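Local structure of F420-dependent methylenetetrahydromethanopterin dehydrogenase (1U6I) at residues A[153-158]-A[260-265]; A[201-206]-A[249-254]. The protein catalyses the reversible, coenzyme F420-dependent reduction of methenyl-tetrahydromethanopterin to methylene-tetrahydromethanopterin, a one-carbon step of methanogenesis from carbon dioxide. One frame throughout, in Å; residues are numbered along the deposited sequence.

Contact 2 falls between the two segments of contact 1 in sequence: helix 153-168 comes first, the antiparallel pair of helices 197-223 and 227-257 follows, and the loop 260-265 then returns to the first helix. Contact 1 therefore ties the chain beyond the helical pair back to the part that carries the parallel sheet, while contact 2 holds the two long helices against each other. Their centres lie about 14 Å apart. They meet where Val261 CG1 packs on Arg252 CZ at 3.6 Å. Both contacts also touch the second subunit, so these intrachain joints form part of the subunit interfaces of the homohexamer, a trimer of dimers.

Contact 1 (A[153-158]-A[260-265]); sequences VFRVVQ and AVLRTP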
loop_
_atom_site.group_PDB
_atom_site.type_symbol
_atom_site.label_atom_id
_atom_site.label_comp_id
_atom_site.label_asym_id
_atom_site.label_seq_id
_atom_site.Cartn_x
_atom_site.Cartn_y
_atom_site.Cartn_z
ATOM N N VAL A 153 4.731 -10.078 21.376
ATOM C CA VAL A 153 4.103 -10.065 22.692
ATOM C C VAL A 153 3.571 -11.453 23.082
ATOM O O VAL A 153 3.762 -11.899 24.217
ATOM C CB VAL A 153 2.956 -9.032 22.742
ATOM C CG1 VAL A 153 2.139 -9.215 24.003
ATOM C CG2 VAL A 153 3.529 -7.631 22.702
ATOM N N PHE A 154 2.911 -12.135 22.145
ATOM C CA PHE A 154 2.366 -13.466 22.416
ATOM C C PHE A 154 3.460 -14.496 22.735
ATOM O O PHE A 154 3.242 -15.429 23.519
ATOM C CB PHE A 154 1.520 -13.951 21.225
ATOM C CG PHE A 154 0.106 -13.390 21.197
ATOM C CD1 PHE A 154 -0.672 -13.488 20.045
ATOM C CD2 PHE A 154 -0.456 -12.795 22.323
ATOM C CE1 PHE A 154 -1.985 -13.000 20.015
ATOM C CE2 PHE A 154 -1.773 -12.308 22.294
ATOM C CZ PHE A 154 -2.531 -12.418 21.136
ATOM N N ARG A 155 4.636 -14.321 22.136
ATOM C CA ARG A 155 5.752 -15.232 22.371
ATOM C C ARG A 155 6.183 -15.104 23.820
ATOM O O ARG A 155 6.564 -16.090 24.442
ATOM C CB ARG A 155 6.926 -14.903 21.447
ATOM C CG ARG A 155 8.136 -15.823 21.614
ATOM C CD ARG A 155 8.375 -16.676 20.384
ATOM N NE ARG A 155 8.501 -15.862 19.174
ATOM C CZ ARG A 155 8.185 -16.296 17.958
ATOM N NH1 ARG A 155 8.321 -15.498 16.911
ATOM N NH2 ARG A 155 7.732 -17.532 17.797
ATOM N N VAL A 156 6.120 -13.884 24.350
ATOM C CA VAL A 156 6.481 -13.627 25.741
ATOM C C VAL A 156 5.497 -14.373 26.624
ATOM O O VAL A 156 5.874 -14.967 27.638
ATOM C CB VAL A 156 6.381 -12.119 26.089
ATOM C CG1 VAL A 156 6.706 -11.892 27.568
ATOM C CG2 VAL A 156 7.320 -11.311 25.204
ATOM N N VAL A 157 4.226 -14.323 26.230
ATOM C CA VAL A 157 3.150 -14.979 26.964
ATOM C C VAL A 157 3.360 -16.491 26.908
ATOM O O VAL A 157 3.259 -17.176 27.926
ATOM C CB VAL A 157 1.766 -14.596 26.363
ATOM C CG1 VAL A 157 0.638 -15.306 27.103
ATOM C CG2 VAL A 157 1.575 -13.098 26.456
ATOM N N GLN A 158 3.658 -17.010 25.719
ATOM C CA GLN A 158 3.902 -18.438 25.569
ATOM C C GLN A 158 5.031 -18.886 26.500
ATOM O O GLN A 158 4.893 -19.869 27.223
ATOM C CB GLN A 158 4.297 -18.769 24.133
ATOM C CG GLN A 158 4.784 -20.206 23.957
ATOM C CD GLN A 158 5.546 -20.402 22.669
ATOM O OE1 GLN A 158 5.777 -19.450 21.925
ATOM N NE2 GLN A 158 5.941 -21.639 22.394
ATOM N N ALA A 260 14.620 -14.590 8.222
ATOM C CA ALA A 260 14.936 -14.696 9.640
ATOM C C ALA A 260 13.682 -14.750 10.509
ATOM O O ALA A 260 13.734 -14.438 11.691
ATOM C CB ALA A 260 15.801 -13.511 10.056
ATOM N N VAL A 261 12.555 -15.151 9.935
ATOM C CA VAL A 261 11.325 -15.221 10.707
ATOM C C VAL A 261 11.445 -16.286 11.789
ATOM O O VAL A 261 11.565 -17.479 11.494
ATOM C CB VAL A 261 10.102 -15.536 9.798
ATOM C CG1 VAL A 261 8.822 -15.623 10.647
ATOM C CG2 VAL A 261 9.958 -14.463 8.727
ATOM N N LEU A 262 11.414 -15.851 13.045
ATOM C CA LEU A 262 11.517 -16.769 14.173
ATOM C C LEU A 262 10.217 -17.556 14.379
ATOM O O LEU A 262 9.116 -17.007 14.302
ATOM C CB LEU A 262 11.862 -15.983 15.443
ATOM C CG LEU A 262 12.017 -16.717 16.782
ATOM C CD1 LEU A 262 13.152 -17.727 16.707
ATOM C CD2 LEU A 262 12.287 -15.696 17.882
ATOM N N ARG A 263 10.363 -18.853 14.623
ATOM C CA ARG A 263 9.241 -19.747 14.874
ATOM C C ARG A 263 9.673 -20.662 16.024
ATOM O O ARG A 263 10.704 -21.325 15.934
ATOM C CB ARG A 263 8.924 -20.577 13.626
ATOM C CG ARG A 263 8.654 -19.751 12.385
ATOM C CD ARG A 263 8.273 -20.609 11.188
ATOM N NE ARG A 263 8.232 -19.802 9.966
ATOM C CZ ARG A 263 7.148 -19.205 9.470
ATOM N NH1 ARG A 263 7.242 -18.488 8.359
ATOM N NH2 ARG A 263 5.968 -19.340 10.061
ATOM N N THR A 264 8.904 -20.673 17.111
ATOM C CA THR A 264 9.226 -21.505 18.264
ATOM C C THR A 264 8.068 -22.459 18.554
ATOM O O THR A 264 7.335 -22.293 19.537
ATOM C CB THR A 264 9.543 -20.632 19.515
ATOM O OG1 THR A 264 8.431 -19.783 19.816
ATOM C CG2 THR A 264 10.760 -19.763 19.259
ATOM N N PRO A 265 7.889 -23.476 17.688
ATOM C CA PRO A 265 6.826 -24.483 17.806
ATOM C C PRO A 265 7.056 -25.486 18.923
ATOM O O PRO A 265 8.178 -25.650 19.395
ATOM C CB PRO A 265 6.834 -25.145 16.435
ATOM C CG PRO A 265 8.301 -25.133 16.092
ATOM C CD PRO A 265 8.708 -23.726 16.487
#
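Arg155 and Gln158, one turn apart on helix 153-168 in the part of the chain that carries the parallel sheet, reach out to Leu262 and Thr264 of an extended loop after helix 227-257, a helix-to-loop contact made by side chains, without strand pairing. Arg155 grips the loop twice: NH1 gives a bent hydrogen bond to Leu262 O (3.1 Å, 137° at the hydrogen), coming from above the carbonyl plane, and NH2 donates to Thr264 OG1 at 3.1 Å. Leu262 lays CG over one face of the guanidinium, 3.9 Å above its plane and toward the rim, whereas Thr264 OG1 sits at the edge, somewhat tilted from its plane. The off-staggered chi2 (113°) sets Arg155 CD 3.2 Å from Thr264 OG1, and the bend at chi3 (55°) then turns the guanidinium toward Leu262 O and the hydroxyl. That hydroxyl makes a weak bond onward to Gln158 OE1. Farther out, Glu193 forms a salt bridge with Arg155 NH1, and Asp133 of the second subunit pairs with NH2 while accepting from Thr264 N; the two carboxylates probably balance the buried guanidinium charge. With an alanine here, Leu262 O would probably lose this donor, and both carboxylates their shared cationic partner, leaving Gln158 to hold the loop. Gln158 extends beyond CG, its amide held by a nearly straight bond from NE2 to Thr264 O, 3.2 Å long, with the acceptor in the amide plane.

Contact 2 (A[201-206]-A[249-254]); sequences VKAMAA and DEAREL
Lys202 reaches across to Ala251, Leu254 and Glu250 where helices 197-223 and 227-257 pair as an antiparallel helical hairpin, the short segments here running at 165° with axes 8.4 Å apart. At the root of the side chain, Lys202 CB meets Ala251 CB at 4.1 Å. The alanine methyl lets the backbones come close, the CA atoms of Lys202 and Ala251 being 5.6 Å apart, and Ala203 CB adds a looser methyl contact with Ala251 CB. With CG anti to the carbonyl carbon (chi1 -70°), the chain runs outward from these two methyls. Its CD touches Leu254 CD1 at 3.9 Å, the leucine crossing at about a right angle, and CE touches the same methyl. On CD also rests Glu250 CB, so the aliphatic part of the lysine is packed by both residues. A bend at chi4 (-69°) then brings NZ to the carboxylate of Glu250. Around this pair gathers a charge cluster from other chains: Glu239 of the fourth subunit and Glu253 of the fifth also bind Lys202 NZ, while Arg242 and Lys243 of the fourth subunit pair with OE1 and OE2 of Glu250. Three carboxylates from three chains thus share the ammonium, probably stabilising its charge and offsetting the nearby Arg242 of the fourth subunit. Within the hairpin itself, the salt bridge from Lys202 NZ to Glu250 OE1 measures 2.6 Å, with NZ nearly in line with the carboxylate C-O bond.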
loop_
_atom_site.group_PDB
_atom_site.type_symbol
_atom_site.label_atom_id
_atom_site.label_comp_id
_atom_site.label_asym_id
_atom_site.label_seq_id
_atom_site.Cartn_x
_atom_site.Cartn_y
_atom_site.Cartn_z
ATOM N N VAL A 201 12.135 -2.087 15.584
ATOM C CA VAL A 201 11.713 -0.690 15.695
ATOM C C VAL A 201 10.240 -0.525 15.287
ATOM O O VAL A 201 9.454 0.113 15.998
ATOM C CB VAL A 201 12.643 0.211 14.809
ATOM C CG1 VAL A 201 12.109 1.627 14.710
ATOM C CG2 VAL A 201 14.049 0.222 15.401
ATOM N N LYS A 202 9.862 -1.097 14.145
ATOM C CA LYS A 202 8.475 -1.019 13.679
ATOM C C LYS A 202 7.516 -1.740 14.649
ATOM O O LYS A 202 6.382 -1.300 14.859
ATOM C CB LYS A 202 8.368 -1.602 12.263
ATOM C CG LYS A 202 9.029 -0.730 11.186
ATOM C CD LYS A 202 8.959 -1.365 9.801
ATOM C CE LYS A 202 9.564 -0.474 8.713
ATOM N NZ LYS A 202 8.767 0.758 8.421
ATOM N N ALA A 203 7.977 -2.840 15.245
ATOM C CA ALA A 203 7.175 -3.586 16.214
ATOM C C ALA A 203 6.975 -2.753 17.502
ATOM O O ALA A 203 5.927 -2.826 18.155
ATOM C CB ALA A 203 7.855 -4.912 16.546
ATOM N N MET A 204 7.991 -1.971 17.869
ATOM C CA MET A 204 7.910 -1.121 19.048
ATOM C C MET A 204 6.900 -0.016 18.786
ATOM O O MET A 204 6.086 0.320 19.635
ATOM C CB MET A 204 9.279 -0.514 19.351
ATOM C CG MET A 204 10.303 -1.511 19.877
ATOM S SD MET A 204 11.929 -0.736 20.109
ATOM C CE MET A 204 11.541 0.482 21.332
ATOM N N ALA A 205 6.954 0.548 17.590
ATOM C CA ALA A 205 6.036 1.611 17.208
ATOM C C ALA A 205 4.593 1.108 17.271
ATOM O O ALA A 205 3.687 1.825 17.712
ATOM C CB ALA A 205 6.367 2.086 15.806
ATOM N N ALA A 206 4.379 -0.130 16.834
ATOM C CA ALA A 206 3.045 -0.719 16.853
ATOM C C ALA A 206 2.529 -0.836 18.285
ATOM O O ALA A 206 1.375 -0.542 18.555
ATOM C CB ALA A 206 3.074 -2.085 16.199
ATOM N N ASP A 249 2.717 -5.885 10.673
ATOM C CA ASP A 249 2.794 -6.652 9.437
ATOM C C ASP A 249 4.068 -6.265 8.691
ATOM O O ASP A 249 4.732 -7.109 8.105
ATOM C CB ASP A 249 1.577 -6.349 8.565
ATOM C CG ASP A 249 1.678 -6.972 7.182
ATOM O OD1 ASP A 249 1.558 -8.213 7.083
ATOM O OD2 ASP A 249 1.883 -6.217 6.196
ATOM N N GLU A 250 4.401 -4.974 8.718
ATOM C CA GLU A 250 5.598 -4.450 8.065
ATOM C C GLU A 250 6.851 -5.041 8.702
ATOM O O GLU A 250 7.827 -5.344 8.011
ATOM C CB GLU A 250 5.643 -2.928 8.191
ATOM C CG GLU A 250 5.721 -2.199 6.872
ATOM C CD GLU A 250 5.621 -0.681 7.019
ATOM O OE1 GLU A 250 6.448 -0.086 7.751
ATOM O OE2 GLU A 250 4.718 -0.090 6.387
ATOM N N ALA A 251 6.828 -5.194 10.023
ATOM C CA ALA A 251 7.964 -5.762 10.743
ATOM C C ALA A 251 8.137 -7.225 10.361
ATOM O O ALA A 251 9.256 -7.708 10.190
ATOM C CB ALA A 251 7.750 -5.639 12.238
ATOM N N ARG A 252 7.019 -7.929 10.232
ATOM C CA ARG A 252 7.039 -9.335 9.870
ATOM C C ARG A 252 7.586 -9.503 8.445
ATOM O O ARG A 252 8.371 -10.420 8.181
ATOM C CB ARG A 252 5.618 -9.913 9.973
ATOM C CG ARG A 252 5.482 -11.412 9.740
ATOM C CD ARG A 252 5.851 -12.183 10.971
ATOM N NE ARG A 252 5.434 -13.580 10.910
ATOM C CZ ARG A 252 5.633 -14.452 11.894
ATOM N NH1 ARG A 252 5.228 -15.707 11.768
ATOM N NH2 ARG A 252 6.234 -14.069 13.010
ATOM N N GLU A 253 7.174 -8.625 7.528
ATOM C CA GLU A 253 7.639 -8.714 6.143
ATOM C C GLU A 253 9.140 -8.449 6.005
ATOM O O GLU A 253 9.775 -8.965 5.087
ATOM C CB GLU A 253 6.846 -7.773 5.225
ATOM C CG GLU A 253 5.400 -8.208 4.975
ATOM C CD GLU A 253 5.276 -9.530 4.216
ATOM O OE1 GLU A 253 4.503 -10.405 4.661
ATOM O OE2 GLU A 253 5.941 -9.694 3.177
ATOM N N LEU A 254 9.708 -7.647 6.903
ATOM C CA LEU A 254 11.145 -7.392 6.859
ATOM C C LEU A 254 11.862 -8.687 7.221
ATOM O O LEU A 254 12.793 -9.098 6.528
ATOM C CB LEU A 254 11.547 -6.268 7.822
ATOM C CG LEU A 254 11.280 -4.849 7.289
ATOM C CD1 LEU A 254 11.646 -3.790 8.325
ATOM C CD2 LEU A 254 12.092 -4.639 6.017
#